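Local atomic coordinates of TRAP solute Binding Protein (Uncultured marine bacterium, PDB entry 5I7I), a protein that binds aromatic acids such as 3-hydroxybenzoate as the solute-binding protein of a TRAP transporter, probably delivering them to the membrane components of that transport system. Residues 163-168 / 201-206; 45-50 / 59-64; 112-117 / 143-148. All blocks are in the same frame, centred on the assembly; numbering follows the deposited sequence. Where two conformers were deposited one is given.

Contact 1: residues 163-168 / 201-206. With 3HB (3-hydroxybenzoic acid), chain C.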
loop_
_atom_site.group_PDB
_atom_site.type_symbol
_atom_site.label_atom_id
_atom_site.label_comp_id
_atom_site.label_asym_id
_atom_site.label_seq_id
_atom_site.Cartn_x
_atom_site.Cartn_y
_atom_site.Cartn_z
ATOM N N ASN A 163 3.808 -3.642 24.107
ATOM C CA ASN A 163 2.729 -3.988 25.027
ATOM C C ASN A 163 2.045 -2.736 25.548
ATOM O O ASN A 163 2.690 -1.801 26.038
ATOM C CB ASN A 163 3.275 -4.804 26.195
ATOM C CG ASN A 163 3.748 -6.192 25.776
ATOM O OD1 ASN A 163 3.393 -6.693 24.702
ATOM N ND2 ASN A 163 4.565 -6.812 26.614
ATOM N N GLY A 164 0.721 -2.726 25.444
ATOM C CA GLY A 164 -0.081 -1.627 25.930
ATOM C C GLY A 164 -0.158 -0.441 24.993
ATOM O O GLY A 164 -0.934 0.480 25.253
ATOM N N MET A 165 0.631 -0.423 23.917
ATOM C CA MET A 165 0.683 0.709 23.001
ATOM C C MET A 165 -0.429 0.583 21.972
ATOM O O MET A 165 -0.587 -0.468 21.346
ATOM C CB MET A 165 2.029 0.738 22.282
ATOM C CG MET A 165 3.216 0.894 23.213
ATOM S SD MET A 165 3.469 2.585 23.794
ATOM C CE MET A 165 4.195 3.342 22.347
ATOM N N LYS A 166 -1.197 1.652 21.800
ATOM C CA LYS A 166 -2.260 1.673 20.806
ATOM C C LYS A 166 -1.629 2.071 19.482
ATOM O O LYS A 166 -1.189 3.211 19.320
ATOM C CB LYS A 166 -3.366 2.636 21.216
ATOM C CG LYS A 166 -4.103 2.140 22.461
ATOM C CD LYS A 166 -5.140 3.100 22.973
ATOM C CE LYS A 166 -4.500 4.379 23.388
ATOM N NZ LYS A 166 -5.433 5.245 24.136
ATOM N N MET A 167 -1.589 1.136 18.543
ATOM C CA MET A 167 -0.810 1.284 17.319
ATOM C C MET A 167 -1.726 1.188 16.114
ATOM O O MET A 167 -2.433 0.192 15.944
ATOM C CB MET A 167 0.283 0.218 17.253
ATOM C CG MET A 167 1.297 0.370 18.373
ATOM S SD MET A 167 2.272 1.909 18.259
ATOM C CE MET A 167 3.329 1.564 16.864
ATOM N N ARG A 168 -1.709 2.220 15.284
ATOM C CA ARG A 168 -2.510 2.228 14.065
ATOM C C ARG A 168 -1.902 1.329 12.989
ATOM O O ARG A 168 -0.685 1.331 12.764
ATOM C CB ARG A 168 -2.631 3.646 13.511
ATOM C CG ARG A 168 -3.309 3.754 12.156
ATOM C CD ARG A 168 -2.361 3.662 10.968
ATOM N NE ARG A 168 -3.114 3.798 9.729
ATOM C CZ ARG A 168 -2.609 3.667 8.503
ATOM N NH1 ARG A 168 -1.333 3.390 8.316
ATOM N NH2 ARG A 168 -3.400 3.832 7.451
ATOM N N VAL A 201 -5.487 9.302 20.896
ATOM C CA VAL A 201 -6.251 8.079 20.611
ATOM C C VAL A 201 -5.331 6.911 20.234
ATOM O O VAL A 201 -5.702 5.739 20.391
ATOM C CB VAL A 201 -7.280 8.324 19.480
ATOM C CG1 VAL A 201 -7.632 7.024 18.710
ATOM C CG2 VAL A 201 -8.562 8.899 20.023
ATOM N N ILE A 202 -4.173 7.192 19.642
ATOM C CA ILE A 202 -3.174 6.169 19.354
ATOM C C ILE A 202 -1.845 6.678 19.889
ATOM O O ILE A 202 -1.622 7.882 20.044
ATOM C CB ILE A 202 -3.044 5.803 17.843
ATOM C CG1 ILE A 202 -2.872 7.072 17.006
ATOM C CG2 ILE A 202 -4.234 4.984 17.370
ATOM C CD1 ILE A 202 -2.708 6.829 15.497
ATOM N N ASP A 203 -0.959 5.734 20.165
ATOM C CA ASP A 203 0.393 6.032 20.598
ATOM C C ASP A 203 1.403 5.967 19.458
ATOM O O ASP A 203 2.563 6.361 19.634
ATOM C CB ASP A 203 0.786 5.029 21.691
ATOM C CG ASP A 203 -0.204 5.016 22.873
ATOM O OD1 ASP A 203 -0.441 6.087 23.469
ATOM O OD2 ASP A 203 -0.770 3.944 23.208
ATOM N N GLY A 204 1.002 5.462 18.301
ATOM C CA GLY A 204 1.920 5.297 17.204
ATOM C C GLY A 204 1.213 4.587 16.074
ATOM O O GLY A 204 -0.003 4.401 16.100
ATOM N N MET A 205 1.996 4.192 15.084
ATOM C CA MET A 205 1.428 3.640 13.864
ATOM C C MET A 205 2.515 2.922 13.094
ATOM O O MET A 205 3.715 3.143 13.304
ATOM C CB MET A 205 0.814 4.708 12.952
ATOM C CG MET A 205 1.821 5.667 12.326
ATOM S SD MET A 205 2.393 6.931 13.441
ATOM C CE MET A 205 3.387 7.879 12.286
ATOM N N VAL A 206 2.070 2.111 12.144
ATOM C CA VAL A 206 2.931 1.653 11.065
ATOM C C VAL A 206 2.561 2.375 9.778
ATOM O O VAL A 206 1.374 2.556 9.467
ATOM C CB VAL A 206 2.952 0.124 10.881
ATOM C CG1 VAL A 206 3.625 -0.532 12.042
ATOM C CG2 VAL A 206 1.578 -0.418 10.648
HETATM C "C1'" 3HB C . -1.360 3.643 4.697
HETATM O "O1'" 3HB C . -0.619 3.108 5.562
HETATM O "O2'" 3HB C . -2.607 3.666 4.861
HETATM C C1 3HB C . -0.756 4.326 3.478
HETATM C C2 3HB C . 0.603 4.167 3.213
HETATM C C3 3HB C . 1.169 4.782 2.124
HETATM C C4 3HB C . 0.410 5.577 1.307
HETATM C C5 3HB C . -0.949 5.736 1.566
HETATM C C6 3HB C . -1.536 5.117 2.651
HETATM O O3 3HB C . 2.512 4.609 1.879
HETATM O O HOH W 1 -1.689 2.958 25.543
#

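Contact 2: residues 45-50 / 59-64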
loop_
_atom_site.group_PDB
_atom_site.type_symbol
_atom_site.label_atom_id
_atom_site.label_comp_id
_atom_site.label_asym_id
_atom_site.label_seq_id
_atom_site.Cartn_x
_atom_site.Cartn_y
_atom_site.Cartn_z
ATOM N N LYS A 45 0.233 12.188 -11.312
ATOM C CA LYS A 45 0.461 13.360 -12.153
ATOM C C LYS A 45 1.370 13.034 -13.322
ATOM O O LYS A 45 0.979 13.291 -14.472
ATOM C CB LYS A 45 0.965 14.528 -11.305
ATOM C CG LYS A 45 1.415 15.734 -12.129
ATOM C CD LYS A 45 1.789 16.900 -11.229
ATOM C CE LYS A 45 2.241 18.125 -12.010
ATOM N NZ LYS A 45 3.564 17.932 -12.649
ATOM N N PRO A 46 2.556 12.461 -13.136
ATOM C CA PRO A 46 3.355 12.111 -14.319
ATOM C C PRO A 46 2.733 11.040 -15.193
ATOM O O PRO A 46 2.912 11.081 -16.420
ATOM C CB PRO A 46 4.720 11.703 -13.739
ATOM C CG PRO A 46 4.472 11.477 -12.264
ATOM C CD PRO A 46 3.310 12.319 -11.878
ATOM N N TRP A 47 1.998 10.084 -14.613
ATOM C CA TRP A 47 1.276 9.118 -15.432
ATOM C C TRP A 47 0.317 9.850 -16.356
ATOM O O TRP A 47 0.252 9.583 -17.570
ATOM C CB TRP A 47 0.528 8.126 -14.527
ATOM C CG TRP A 47 -0.220 7.067 -15.237
ATOM C CD1 TRP A 47 0.256 5.870 -15.628
ATOM C CD2 TRP A 47 -1.603 7.103 -15.616
ATOM N NE1 TRP A 47 -0.736 5.146 -16.257
ATOM C CE2 TRP A 47 -1.888 5.889 -16.254
ATOM C CE3 TRP A 47 -2.619 8.050 -15.476
ATOM C CZ2 TRP A 47 -3.151 5.597 -16.773
ATOM C CZ3 TRP A 47 -3.875 7.755 -15.976
ATOM C CH2 TRP A 47 -4.127 6.540 -16.616
ATOM N N SER A 48 -0.436 10.788 -15.798
ATOM C CA SER A 48 -1.404 11.527 -16.595
ATOM C C SER A 48 -0.717 12.362 -17.664
ATOM O O SER A 48 -1.260 12.523 -18.760
ATOM C CB SER A 48 -2.284 12.382 -15.685
ATOM O OG SER A 48 -1.608 13.543 -15.247
ATOM N N GLU A 49 0.480 12.881 -17.382
ATOM C CA GLU A 49 1.206 13.658 -18.389
ATOM C C GLU A 49 1.705 12.778 -19.522
ATOM O O GLU A 49 1.731 13.211 -20.683
ATOM C CB GLU A 49 2.386 14.372 -17.751
ATOM C CG GLU A 49 1.971 15.447 -16.803
ATOM C CD GLU A 49 3.075 15.880 -15.859
ATOM O OE1 GLU A 49 4.112 15.181 -15.775
ATOM O OE2 GLU A 49 2.895 16.936 -15.214
ATOM N N LYS A 50 2.151 11.558 -19.197
ATOM C CA LYS A 50 2.591 10.635 -20.233
ATOM C C LYS A 50 1.409 10.212 -21.093
ATOM O O LYS A 50 1.525 10.138 -22.327
ATOM C CB LYS A 50 3.309 9.444 -19.585
ATOM C CG LYS A 50 3.873 8.390 -20.561
ATOM C CD LYS A 50 4.702 7.306 -19.810
ATOM C CE LYS A 50 5.271 6.211 -20.733
ATOM N NZ LYS A 50 4.220 5.434 -21.458
ATOM N N ILE A 59 -6.459 12.350 -24.367
ATOM C CA ILE A 59 -6.902 11.730 -23.124
ATOM C C ILE A 59 -6.455 12.629 -21.984
ATOM O O ILE A 59 -5.262 12.706 -21.676
ATOM C CB ILE A 59 -6.344 10.312 -22.942
ATOM C CG1 ILE A 59 -6.706 9.406 -24.125
ATOM C CG2 ILE A 59 -6.887 9.707 -21.647
ATOM C CD1 ILE A 59 -6.014 8.035 -24.087
ATOM N N LYS A 60 -7.422 13.271 -21.330
ATOM C CA LYS A 60 -7.176 14.279 -20.303
ATOM C C LYS A 60 -7.652 13.739 -18.962
ATOM O O LYS A 60 -8.859 13.572 -18.746
ATOM C CB LYS A 60 -7.954 15.553 -20.613
ATOM C CG LYS A 60 -7.509 16.288 -21.850
ATOM C CD LYS A 60 -8.306 17.596 -22.003
ATOM C CE LYS A 60 -7.704 18.549 -23.020
ATOM N NZ LYS A 60 -7.715 18.001 -24.398
ATOM N N VAL A 61 -6.724 13.529 -18.045
ATOM C CA VAL A 61 -7.059 13.129 -16.686
ATOM C C VAL A 61 -7.206 14.384 -15.831
ATOM O O VAL A 61 -6.318 15.249 -15.827
ATOM C CB VAL A 61 -5.976 12.198 -16.127
ATOM C CG1 VAL A 61 -6.327 11.753 -14.709
ATOM C CG2 VAL A 61 -5.786 11.018 -17.043
ATOM N N GLU A 62 -8.341 14.504 -15.135
ATOM C CA GLU A 62 -8.569 15.534 -14.126
ATOM C C GLU A 62 -8.327 14.893 -12.763
ATOM O O GLU A 62 -8.995 13.923 -12.403
ATOM C CB GLU A 62 -10.005 16.072 -14.164
ATOM C CG GLU A 62 -10.454 16.779 -15.420
ATOM C CD GLU A 62 -11.958 17.136 -15.416
ATOM O OE1 GLU A 62 -12.770 16.652 -14.549
ATOM O OE2 GLU A 62 -12.317 17.911 -16.322
ATOM N N ILE A 63 -7.412 15.458 -11.994
ATOM C CA ILE A 63 -6.962 14.841 -10.753
ATOM C C ILE A 63 -7.667 15.503 -9.572
ATOM O O ILE A 63 -7.481 16.701 -9.333
ATOM C CB ILE A 63 -5.436 14.950 -10.603
ATOM C CG1 ILE A 63 -4.750 14.148 -11.704
ATOM C CG2 ILE A 63 -4.977 14.512 -9.222
ATOM C CD1 ILE A 63 -3.249 14.293 -11.747
ATOM N N TYR A 64 -8.429 14.717 -8.814
ATOM C CA TYR A 64 -9.125 15.190 -7.614
ATOM C C TYR A 64 -8.562 14.488 -6.383
ATOM O O TYR A 64 -8.961 13.347 -6.077
ATOM C CB TYR A 64 -10.629 14.940 -7.740
ATOM C CG TYR A 64 -11.241 15.664 -8.911
ATOM C CD1 TYR A 64 -11.700 16.963 -8.772
ATOM C CD2 TYR A 64 -11.336 15.066 -10.153
ATOM C CE1 TYR A 64 -12.244 17.639 -9.835
ATOM C CE2 TYR A 64 -11.884 15.735 -11.238
ATOM C CZ TYR A 64 -12.330 17.033 -11.072
ATOM O OH TYR A 64 -12.895 17.725 -12.115
HETATM O O HOH W 2 -3.937 12.932 -19.325
#

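Contact 3: residues 112-117 / 143-148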
loop_
_atom_site.group_PDB
_atom_site.type_symbol
_atom_site.label_atom_id
_atom_site.label_comp_id
_atom_site.label_asym_id
_atom_site.label_seq_id
_atom_site.Cartn_x
_atom_site.Cartn_y
_atom_site.Cartn_z
ATOM N N ALA A 112 9.982 -7.809 -0.013
ATOM C CA ALA A 112 11.327 -7.341 -0.331
ATOM C C ALA A 112 11.215 -5.863 -0.708
ATOM O O ALA A 112 10.360 -5.154 -0.167
ATOM C CB ALA A 112 11.925 -8.192 -1.449
ATOM N N SER A 113 12.030 -5.385 -1.640
ATOM C CA SER A 113 11.861 -4.019 -2.118
ATOM C C SER A 113 10.455 -3.830 -2.697
ATOM O O SER A 113 9.790 -4.783 -3.115
ATOM C CB SER A 113 12.880 -3.722 -3.212
ATOM O OG SER A 113 12.605 -4.510 -4.351
ATOM N N ALA A 114 10.009 -2.576 -2.754
ATOM C CA ALA A 114 8.749 -2.320 -3.449
ATOM C C ALA A 114 8.854 -2.681 -4.922
ATOM O O ALA A 114 7.880 -3.151 -5.514
ATOM C CB ALA A 114 8.312 -0.866 -3.292
ATOM N N GLU A 115 10.029 -2.513 -5.520
ATOM C CA GLU A 115 10.206 -2.876 -6.923
ATOM C C GLU A 115 9.924 -4.360 -7.144
ATOM O O GLU A 115 9.198 -4.731 -8.076
ATOM C CB GLU A 115 11.633 -2.543 -7.340
ATOM C CG GLU A 115 12.021 -3.035 -8.725
ATOM C CD GLU A 115 13.443 -2.642 -9.129
ATOM O OE1 GLU A 115 14.186 -2.049 -8.319
ATOM O OE2 GLU A 115 13.812 -2.920 -10.298
ATOM N N ALA A 116 10.508 -5.223 -6.302
ATOM C CA ALA A 116 10.309 -6.658 -6.480
ATOM C C ALA A 116 8.897 -7.055 -6.095
ATOM O O ALA A 116 8.246 -7.846 -6.796
ATOM C CB ALA A 116 11.320 -7.432 -5.627
ATOM N N THR A 117 8.410 -6.524 -4.977
ATOM C CA THR A 117 7.131 -6.964 -4.446
ATOM C C THR A 117 5.985 -6.460 -5.311
ATOM O O THR A 117 4.958 -7.132 -5.434
ATOM C CB THR A 117 7.003 -6.531 -2.979
ATOM O OG1 THR A 117 8.185 -6.913 -2.251
ATOM C CG2 THR A 117 5.832 -7.236 -2.323
ATOM N N CYS A 143 2.880 -1.761 -4.340
ATOM C CA CYS A 143 2.918 -1.617 -2.894
ATOM C C CYS A 143 4.019 -0.650 -2.513
ATOM O O CYS A 143 4.865 -0.288 -3.332
ATOM C CB CYS A 143 3.111 -2.973 -2.213
ATOM S SG CYS A 143 4.655 -3.798 -2.633
ATOM N N HIS A 144 4.030 -0.282 -1.239
ATOM C CA HIS A 144 5.061 0.588 -0.704
ATOM C C HIS A 144 6.276 -0.227 -0.247
ATOM O O HIS A 144 6.225 -1.446 -0.072
ATOM C CB HIS A 144 4.507 1.500 0.401
ATOM C CG HIS A 144 3.836 0.820 1.567
ATOM N ND1 HIS A 144 4.531 0.156 2.558
ATOM C CD2 HIS A 144 2.534 0.812 1.958
ATOM C CE1 HIS A 144 3.682 -0.258 3.488
ATOM N NE2 HIS A 144 2.468 0.142 3.159
ATOM N N ALA A 145 7.398 0.454 -0.084
ATOM C CA ALA A 145 8.534 -0.183 0.567
ATOM C C ALA A 145 8.125 -0.610 1.972
ATOM O O ALA A 145 7.191 -0.058 2.542
ATOM C CB ALA A 145 9.697 0.797 0.629
ATOM N N PRO A 146 8.778 -1.609 2.547
ATOM C CA PRO A 146 8.304 -2.122 3.837
ATOM C C PRO A 146 8.040 -1.038 4.866
ATOM O O PRO A 146 8.818 -0.098 5.040
ATOM C CB PRO A 146 9.418 -3.065 4.275
ATOM C CG PRO A 146 9.985 -3.564 2.987
ATOM C CD PRO A 146 9.939 -2.368 2.051
ATOM N N GLY A 147 6.915 -1.165 5.541
ATOM C CA GLY A 147 6.568 -0.222 6.577
ATOM C C GLY A 147 7.479 -0.275 7.790
ATOM O O GLY A 147 8.173 -1.262 8.052
ATOM N N LYS A 148 7.476 0.842 8.524
ATOM C CA LYS A 148 8.248 1.019 9.740
ATOM C C LYS A 148 7.289 1.300 10.893
ATOM O O LYS A 148 6.102 1.613 10.706
ATOM C CB LYS A 148 9.272 2.143 9.567
ATOM C CG LYS A 148 10.432 1.822 8.608
ATOM C CD LYS A 148 10.131 2.054 7.118
ATOM C CE LYS A 148 11.260 1.564 6.243
ATOM N NZ LYS A 148 10.936 1.636 4.792
HETATM O O HOH W 3 7.548 -3.964 -0.571
#

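Contact 1: residues 163-168 / 201-206
Strands 166-168 and 204-206 run parallel, their axes 4.2 Å apart at closest approach and inclined at 37°, with Met167 bridged to Gly204 and Arg168 to Met205. Arg168 hydrogen-bonds through its N to Gly204 O and through its O to Val206 N. Ahead of the paired strands, Asp203 takes over the pairing: its OD2 receives Lys166 N at 2.7 Å, an almost straight bond on the anti side of the carboxylate, while its own N returns a bond to Lys166 O. A short acidic side chain suits this position, since it can reach back to a main-chain N-H, and a water links the same OD2 to Gly164 O. Gly204 leaves room for a thioether: Met167, bent at chi2 and chi3, lays SD 3.6 Å from Gly204 CA, where any CB would clash. Beyond the bridge with Met205, whose CB lies 3.6 Å from Arg168 CB, the arginine chain turns at chi2 (-90°) and sends its guanidinium to the ligand. NH1 meets O1' of 3-hydroxybenzoate at 2.9 Å and NH2 meets O2' at 2.7 Å, a two-pronged grip on the carboxylate. Val206 O, in the guanidinium plane, also accepts from NH1 (3.1 Å), and Met188 O accepts from NH2; together these bonds should fix the group's rotation. A strand-borne arginine pairing with the substrate carboxylate is characteristic of the TRAP solute-binding site.

Contact 2: residues 45-50 / 59-64
Ser48 and Val61 meet at their CB atoms, 3.7 Å apart, where the helix 45-50 passes the strand 59-64 roughly antiparallel. A small residue suits the helix here because both CA-CB bonds slant toward the opposing segment. In the conformer given, one of two deposited, the hydroxyl of Ser48 is turned back between its own backbone N and carbonyl carbon (chi1 77°) and donates to Lys45 O at 2.7 Å, a carbonyl that also takes the helical bond from Glu49 N. Across the contact the oxygen of that conformer lies beside a methyl, Ile63 CD1 being 3.9 Å from Ser48 OG. The same methyl rests 3.8 Å from Lys45 CA, while the lysine chain leads away to a salt bridge with Glu49. On the other flank Trp47, its CG anti to the backbone N (chi1 -178°), brings CZ3 to 3.9 Å from Val61 CG2, the two side chains crossing at about a right angle and the methyl meeting the indole obliquely. No direct hydrogen bond joins the segments, but a water donates to Ser48 O and Ile59 O and accepts from Val61 N. Trp47 NE1 is bonded to Asn261 O, and its ring meets Phe240 edge-to-face. Strand 59-64 pairs in parallel with strand 25-31, and helix 38-54 forms the crossover between them, completing a beta-alpha-beta unit at the edge of the five-stranded sheet.

Contact 3: residues 112-117 / 143-148
Ala114 presses its methyl against the main chain of the 143-148 segment, CB lying 3.5 Å from Cys143 O and 3.6 Å from Ala145 N. This is the tight part of the contact: alanine suits it because the two backbones come within 4.6 Å at the CA atoms of Ala114 and Ala145, leaving little room for a longer side chain pointing the same way. One helical turn on, Thr117 meets Cys143. The sulfur, held between its own backbone N and carbonyl carbon (chi1 62°), touches both CB and CG2 of the threonine at 3.6 Å. Thr117 CG2 is anti to the backbone N, which leaves OG1 directed back to donate to Ser113 O at 2.8 Å, from above that carbonyl's plane, and to accept a weak bond from Ala112 N. With the hydroxyl and CG2 of Thr117 both gone, as with an alanine here, Ser113 O is likely to lose its side-chain donor and a gap to open beside Cys143 SG. Ser113 caps the same turn as N-cap, its OG accepting from Ala116 N at 3.0 Å.

The looser side lies toward Ala112 and Pro146. There the proline ring only packs against Ala112 O, CG at 3.6 Å, and a water donates to both Ala112 O and His144 O, bridging backbones that do not pair. His144 points away from the helix; its ND1 donates to Ala145 O at 2.7 Å, the oxygen lying in the ring plane, which should fix the imidazole's rotation. The ring also meets Tyr234 and touches 3-hydroxybenzoate. Thus a capped helix start packs on the connection between strands 136-143 and 148-151, one of the interdomain crossings of this two-domain binding-protein fold, backing a segment that carries a residue of the ligand pocket.

Overall arrangement
Along the chain the contacts follow in series, contact 2, then contact 3, then contact 1. Contacts 1 and 2 lie on opposite sides of the chain's centre, their centres about 36 Å apart, and they involve different mixed sheets: strands 166-169 and 204-207 belong to the six-stranded one, strand 59-64 edges the five-stranded one. Contact 3 lies nearer the middle, its centre about 22 Å from that of contact 1 and about 25 Å from that of contact 2, and its segment 143-148 runs from one sheet to the other. It touches contact 1, where Val206 CB packs 3.5 Å from Lys148 O. Arg168 and His144 reach one ligand pocket from different parts of the fold, whereas contact 2 is remote packing.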